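Local coordinates for protein peptidoglycan N-acetylglucosamine deacetylase (Bacillus cereus, PDB 5N1P) that removes acetyl groups from N-acetylglucosamine residues of peptidoglycan by metal-dependent hydrolysis, working with zinc, cobalt or nickel, at residues F65-L68 against Y69-E73; Q82-I85 against A86-I89; K178-K181 against E182-Y185. All coordinates share one frame; numbering follows the deposited sequence. Where two conformers were deposited one is given.

Interaction 1: F65-L68 against Y69-E73; sequences FAKL and YKNGE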
loop_
_atom_site.group_PDB
_atom_site.type_symbol
_atom_site.label_atom_id
_atom_site.label_comp_id
_atom_site.label_asym_id
_atom_site.label_seq_id
_atom_site.Cartn_x
_atom_site.Cartn_y
_atom_site.Cartn_z
ATOM N N PHE A 65 8.512 -10.065 11.091
ATOM C CA PHE A 65 7.857 -11.325 10.729
ATOM C C PHE A 65 7.572 -12.237 11.927
ATOM O O PHE A 65 6.465 -12.749 12.084
ATOM C CB PHE A 65 8.718 -12.064 9.706
ATOM C CG PHE A 65 8.060 -13.276 9.120
ATOM C CD1 PHE A 65 8.197 -14.515 9.717
ATOM C CD2 PHE A 65 7.318 -13.173 7.947
ATOM C CE1 PHE A 65 7.596 -15.637 9.168
ATOM C CE2 PHE A 65 6.711 -14.295 7.396
ATOM C CZ PHE A 65 6.852 -15.524 8.009
ATOM N N ALA A 66 8.575 -12.441 12.769
ATOM C CA ALA A 66 8.423 -13.325 13.922
ATOM C C ALA A 66 7.370 -12.816 14.917
ATOM O O ALA A 66 6.558 -13.591 15.438
ATOM C CB ALA A 66 9.770 -13.511 14.619
ATOM N N LYS A 67 7.394 -11.516 15.190
ATOM C CA LYS A 67 6.423 -10.919 16.102
ATOM C C LYS A 67 5.002 -10.983 15.550
ATOM O O LYS A 67 4.066 -11.342 16.269
ATOM C CB LYS A 67 6.785 -9.458 16.408
ATOM C CG LYS A 67 8.035 -9.306 17.273
ATOM C CD LYS A 67 8.351 -7.838 17.532
ATOM C CE LYS A 67 9.584 -7.694 18.429
ATOM N NZ LYS A 67 9.927 -6.257 18.657
ATOM N N LEU A 68 4.843 -10.632 14.280
ATOM C CA LEU A 68 3.517 -10.544 13.695
ATOM C C LEU A 68 2.820 -11.884 13.541
ATOM O O LEU A 68 1.631 -12.008 13.842
ATOM C CB LEU A 68 3.592 -9.873 12.327
ATOM C CG LEU A 68 4.040 -8.412 12.320
ATOM C CD1 LEU A 68 4.467 -7.978 10.920
ATOM C CD2 LEU A 68 2.918 -7.516 12.810
ATOM N N TYR A 69 3.551 -12.880 13.051
ATOM C CA TYR A 69 2.908 -14.117 12.619
ATOM C C TYR A 69 3.137 -15.256 13.602
ATOM O O TYR A 69 2.175 -15.801 14.137
ATOM C CB TYR A 69 3.379 -14.474 11.206
ATOM C CG TYR A 69 3.127 -13.309 10.273
ATOM C CD1 TYR A 69 1.836 -12.816 10.084
ATOM C CD2 TYR A 69 4.169 -12.686 9.602
ATOM C CE1 TYR A 69 1.583 -11.732 9.248
ATOM C CE2 TYR A 69 3.927 -11.601 8.762
ATOM C CZ TYR A 69 2.631 -11.132 8.598
ATOM O OH TYR A 69 2.384 -10.057 7.781
ATOM N N LYS A 70 4.395 -15.590 13.876
ATOM C CA LYS A 70 4.689 -16.669 14.824
ATOM C C LYS A 70 4.219 -16.337 16.240
ATOM O O LYS A 70 3.568 -17.154 16.900
ATOM C CB LYS A 70 6.184 -16.970 14.825
ATOM C CG LYS A 70 6.799 -16.889 13.448
ATOM C CD LYS A 70 8.214 -17.415 13.428
ATOM C CE LYS A 70 8.722 -17.518 12.006
ATOM N NZ LYS A 70 8.556 -18.888 11.433
ATOM N N ASN A 71 4.550 -15.139 16.709
ATOM C CA ASN A 71 4.149 -14.698 18.043
ATOM C C ASN A 71 2.716 -14.154 18.052
ATOM O O ASN A 71 2.168 -13.833 19.112
ATOM C CB ASN A 71 5.116 -13.638 18.576
ATOM C CG ASN A 71 6.524 -14.169 18.761
ATOM O OD1 ASN A 71 6.788 -15.354 18.554
ATOM N ND2 ASN A 71 7.439 -13.290 19.150
ATOM N N GLY A 72 2.119 -14.054 16.867
ATOM C CA GLY A 72 0.712 -13.712 16.723
ATOM C C GLY A 72 0.296 -12.292 17.069
ATOM O O GLY A 72 -0.846 -12.056 17.459
ATOM N N GLU A 73 1.205 -11.340 16.911
ATOM C CA GLU A 73 0.899 -9.951 17.278
ATOM C C GLU A 73 0.272 -9.115 16.168
ATOM O O GLU A 73 0.052 -7.918 16.365
ATOM C CB GLU A 73 2.167 -9.238 17.765
ATOM C CG GLU A 73 2.737 -9.803 19.061
ATOM C CD GLU A 73 1.803 -9.611 20.238
ATOM O OE1 GLU A 73 1.051 -8.612 20.247
ATOM O OE2 GLU A 73 1.821 -10.457 21.158
#
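In the short helix 65-70 that follows the zinc ligand H63, F65 and Y69 form an edge-to-face aromatic pair one turn apart, just before the chain leaves the helix at G72. The ring centroids are 5.2 Å apart and the planes meet at 65°; the CD2 edge of Y69 points over the F65 face, toward its rim. F65 reaches this position because its CG lies anti to the backbone N (chi1 -172°), while K70 lays CE in the plane of the same ring, 3.6 Å from F65 CE1. L68 CB sits over the centre of one face of the Y69 ring, a CH-pi contact 3.8 Å from the centroid and only 4° off the ring normal. At its far end, the hydroxyl of Y69 is hydrogen-bonded to the carbonyl of P99, a residue of the inhibitor pocket. The backbone shows the helix widening: Y69 N still bonds F65 O at 3.1 Å, the i to i-4 spacing, but N71 N reaches A66 O, five residues back, at 2.8 Å. G72 then takes positive phi. One residue further on, E73 N closes a six-residue span onto K67 O at 2.9 Å, lying in the plane of that carbonyl.

Interaction 2: Q82-I85 against A86-I89; sequences QGLI and ANII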
loop_
_atom_site.group_PDB
_atom_site.type_symbol
_atom_site.label_atom_id
_atom_site.label_comp_id
_atom_site.label_asym_id
_atom_site.label_seq_id
_atom_site.Cartn_x
_atom_site.Cartn_y
_atom_site.Cartn_z
ATOM N N GLN A 82 -3.506 1.754 13.810
ATOM C CA GLN A 82 -4.800 2.362 13.535
ATOM C C GLN A 82 -5.052 3.573 14.437
ATOM O O GLN A 82 -5.488 4.630 13.969
ATOM C CB GLN A 82 -5.896 1.322 13.722
ATOM C CG GLN A 82 -7.302 1.807 13.439
ATOM C CD GLN A 82 -8.321 0.812 13.910
ATOM O OE1 GLN A 82 -8.384 0.493 15.104
ATOM N NE2 GLN A 82 -9.132 0.302 12.987
ATOM N N GLY A 83 -4.750 3.415 15.720
ATOM C CA GLY A 83 -4.969 4.491 16.686
ATOM C C GLY A 83 -4.078 5.695 16.415
ATOM O O GLY A 83 -4.515 6.837 16.560
ATOM N N LEU A 84 -2.829 5.450 16.029
ATOM C CA LEU A 84 -1.906 6.532 15.695
ATOM C C LEU A 84 -2.408 7.339 14.500
ATOM O O LEU A 84 -2.355 8.575 14.496
ATOM C CB LEU A 84 -0.517 5.972 15.382
ATOM C CG LEU A 84 0.236 5.394 16.582
ATOM C CD1 LEU A 84 1.542 4.740 16.119
ATOM C CD2 LEU A 84 0.508 6.480 17.608
ATOM N N ILE A 85 -2.884 6.633 13.484
ATOM C CA ILE A 85 -3.437 7.307 12.317
ATOM C C ILE A 85 -4.700 8.095 12.698
ATOM O O ILE A 85 -4.857 9.261 12.297
ATOM C CB ILE A 85 -3.717 6.286 11.205
ATOM C CG1 ILE A 85 -2.390 5.740 10.686
ATOM C CG2 ILE A 85 -4.490 6.938 10.054
ATOM C CD1 ILE A 85 -2.530 4.493 9.825
ATOM N N ALA A 86 -5.582 7.478 13.484
ATOM C CA ALA A 86 -6.840 8.110 13.878
ATOM C C ALA A 86 -6.605 9.383 14.669
ATOM O O ALA A 86 -7.402 10.321 14.600
ATOM C CB ALA A 86 -7.690 7.138 14.678
ATOM N N ASN A 87 -5.514 9.431 15.427
ATOM C CA ASN A 87 -5.170 10.615 16.214
ATOM C C ASN A 87 -4.942 11.829 15.332
ATOM O O ASN A 87 -5.131 12.972 15.755
ATOM C CB ASN A 87 -3.912 10.360 17.051
ATOM C CG ASN A 87 -4.163 9.434 18.217
ATOM O OD1 ASN A 87 -5.274 9.360 18.738
ATOM N ND2 ASN A 87 -3.121 8.722 18.640
ATOM N N ILE A 88 -4.495 11.569 14.108
ATOM C CA ILE A 88 -4.172 12.625 13.166
ATOM C C ILE A 88 -5.372 12.974 12.292
ATOM O O ILE A 88 -5.736 14.149 12.180
ATOM C CB ILE A 88 -2.994 12.220 12.255
ATOM C CG1 ILE A 88 -1.768 11.876 13.099
ATOM C CG2 ILE A 88 -2.684 13.334 11.245
ATOM C CD1 ILE A 88 -0.653 11.215 12.302
ATOM N N ILE A 89 -5.990 11.963 11.685
ATOM C CA ILE A 89 -7.039 12.252 10.702
ATOM C C ILE A 89 -8.480 12.042 11.180
ATOM O O ILE A 89 -9.430 12.328 10.435
ATOM C CB ILE A 89 -6.810 11.435 9.408
ATOM C CG1 ILE A 89 -6.947 9.933 9.658
ATOM C CG2 ILE A 89 -5.451 11.755 8.822
ATOM C CD1 ILE A 89 -6.873 9.093 8.367
HETATM O O HOH W 1 -6.554 7.202 18.354
#
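I85 and I89 lie side by side on the last turn of helix 74-89, pointing the same way. Following I89 outward, CB stands 4.1 Å from I85 O, and CG1 comes closer to the same oxygen, at 3.4 Å. The tip, CD1 of I89, ends against I85 CG2 at 3.6 Å. A chi1 of 65° brings CG1 back along the helix, between its own backbone N and carbonyl carbon, and thus toward I85. The oxygen beneath this branch accepts two bonds: I89 N approaches almost straight along the carbonyl (C=O...N 164°), whereas I88 N, with a C=O...N angle of 121°, lies above the carbonyl plane, the i to i-3 spacing of a tightening turn. On a more exposed side, in the N87 conformer given, one water donates to both G83 O, at 2.7 Å, and N87 OD1, a possible solvent link from the asparagine to the previous turn; G83 O also takes the N87 backbone N-H. Around the helix end, I85 faces V56 and M58 of strand 55-58, V39 of helix 36-41 meets both I85 and I88, and from helix 43-51 V46 and K47 touch I88 while N50 touches I89.

Interaction 3: K178-K181 against E182-Y185; sequences KGLK and EKGY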
loop_
_atom_site.group_PDB
_atom_site.type_symbol
_atom_site.label_atom_id
_atom_site.label_comp_id
_atom_site.label_asym_id
_atom_site.label_seq_id
_atom_site.Cartn_x
_atom_site.Cartn_y
_atom_site.Cartn_z
ATOM N N LYS A 178 1.163 6.925 -17.061
ATOM C CA LYS A 178 1.009 7.053 -18.508
ATOM C C LYS A 178 0.739 5.709 -19.176
ATOM O O LYS A 178 -0.187 5.570 -19.976
ATOM C CB LYS A 178 2.261 7.690 -19.111
ATOM C CG LYS A 178 2.173 7.926 -20.611
ATOM C CD LYS A 178 3.450 8.547 -21.141
ATOM C CE LYS A 178 3.285 8.980 -22.593
ATOM N NZ LYS A 178 4.551 9.530 -23.145
ATOM N N GLY A 179 1.555 4.716 -18.844
ATOM C CA GLY A 179 1.418 3.395 -19.426
ATOM C C GLY A 179 0.087 2.726 -19.138
ATOM O O GLY A 179 -0.447 2.015 -19.984
ATOM N N LEU A 180 -0.460 2.940 -17.945
ATOM C CA LEU A 180 -1.728 2.306 -17.610
ATOM C C LEU A 180 -2.941 3.082 -18.121
ATOM O O LEU A 180 -3.962 2.477 -18.452
ATOM C CB LEU A 180 -1.837 2.102 -16.096
ATOM C CG LEU A 180 -0.778 1.163 -15.520
ATOM C CD1 LEU A 180 -0.936 1.022 -14.014
ATOM C CD2 LEU A 180 -0.844 -0.194 -16.195
ATOM N N LYS A 181 -2.841 4.408 -18.176
ATOM C CA LYS A 181 -3.926 5.235 -18.715
ATOM C C LYS A 181 -4.171 4.894 -20.174
ATOM O O LYS A 181 -5.314 4.860 -20.635
ATOM C CB LYS A 181 -3.612 6.728 -18.581
ATOM C CG LYS A 181 -3.741 7.272 -17.164
ATOM C CD LYS A 181 -3.542 8.782 -17.116
ATOM C CE LYS A 181 -3.612 9.301 -15.683
ATOM N NZ LYS A 181 -3.455 10.780 -15.612
ATOM N N GLU A 182 -3.080 4.634 -20.885
ATOM C CA GLU A 182 -3.139 4.272 -22.293
ATOM C C GLU A 182 -3.881 2.957 -22.473
ATOM O O GLU A 182 -4.523 2.733 -23.500
ATOM C CB GLU A 182 -1.729 4.184 -22.878
ATOM C CG GLU A 182 -1.182 5.519 -23.361
ATOM C CD GLU A 182 0.333 5.531 -23.474
ATOM O OE1 GLU A 182 0.949 4.455 -23.329
ATOM O OE2 GLU A 182 0.904 6.615 -23.724
ATOM N N LYS A 183 -3.809 2.096 -21.462
ATOM C CA LYS A 183 -4.465 0.797 -21.533
ATOM C C LYS A 183 -5.836 0.808 -20.884
ATOM O O LYS A 183 -6.421 -0.244 -20.631
ATOM C CB LYS A 183 -3.595 -0.269 -20.896
ATOM C CG LYS A 183 -2.184 -0.234 -21.408
ATOM C CD LYS A 183 -1.271 -1.032 -20.513
ATOM C CE LYS A 183 -1.647 -2.495 -20.502
ATOM N NZ LYS A 183 -0.486 -3.318 -20.082
ATOM N N GLY A 184 -6.344 2.009 -20.631
ATOM C CA GLY A 184 -7.715 2.183 -20.200
ATOM C C GLY A 184 -7.948 1.983 -18.717
ATOM O O GLY A 184 -9.089 1.797 -18.301
ATOM N N TYR A 185 -6.882 2.014 -17.920
ATOM C CA TYR A 185 -7.025 1.971 -16.463
ATOM C C TYR A 185 -7.317 3.363 -15.911
ATOM O O TYR A 185 -6.741 4.350 -16.367
ATOM C CB TYR A 185 -5.759 1.414 -15.780
ATOM C CG TYR A 185 -5.549 -0.078 -15.916
ATOM C CD1 TYR A 185 -6.156 -0.978 -15.044
ATOM C CD2 TYR A 185 -4.738 -0.591 -16.921
ATOM C CE1 TYR A 185 -5.954 -2.349 -15.173
ATOM C CE2 TYR A 185 -4.531 -1.947 -17.054
ATOM C CZ TYR A 185 -5.142 -2.825 -16.193
ATOM O OH TYR A 185 -4.926 -4.179 -16.346
#
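A Schellman motif ends helix 167-182, with G184 as its C-prime residue, at positive phi (83°). Its two defining bonds are present: Y185 N to L180 O, 3.0 Å with an N-H...O angle of 158°, and G184 N to K181 O, also 3.0 Å, with the donor well above the carbonyl plane. Just before the cap, E182 N makes the i to i-4 bond to K178 O, at 3.2 Å. L180 O receives a further, weak bond from K183 N, so two backbone donors converge on this last-turn carbonyl. The same oxygen, L180 O, lies in the plane of the Y185 ring, at its edge, 3.5 Å from Y185 CD2. Beyond it, L180 CD2 meets Y185 CD2 at 4.0 Å as the two side chains slant across one another, an apolar contact from the helix to the residue that follows the C-prime glycine. On the outer side, K178, with CG anti to its backbone N (chi1 -177°) and an extended chain, passes E182 OE2 with its methylene groups. K178 NZ stays 4.7 Å from E182 OE2, so opposite charges are near each other without a salt bridge. The lysine K183 sends its amine to the carbonyls of L150 and A153, and Y185 OH bonds K155 O. L180 and Y185 both pack on A4 of strand 2-9; from strand 157-163, I160 touches L180 and E158 touches Y185, while F187 of strand 185-187 touches L180 and K181.

How the interactions relate
All three contacts are local and sit at helix ends. Interactions 1 and 2 belong to successive helices, 65-70 and 74-89, yet do not touch, their nearest atoms being about 11 Å apart. Interaction 3 lies across the chain's centre from both, its centre about 39 Å from that of interaction 1 and about 34 Å from that of interaction 2. Interactions 1 and 3 are partly buried, each with two buried residues; interaction 2 is a surface contact in which I85 alone is buried. Their chemistry differs accordingly: an aromatic pair near the zinc site in interaction 1, aliphatic pairing plus a water bridge in interaction 2, and a glycine-centred helix termination leading into a strand, distant from the annotated sites, in interaction 3.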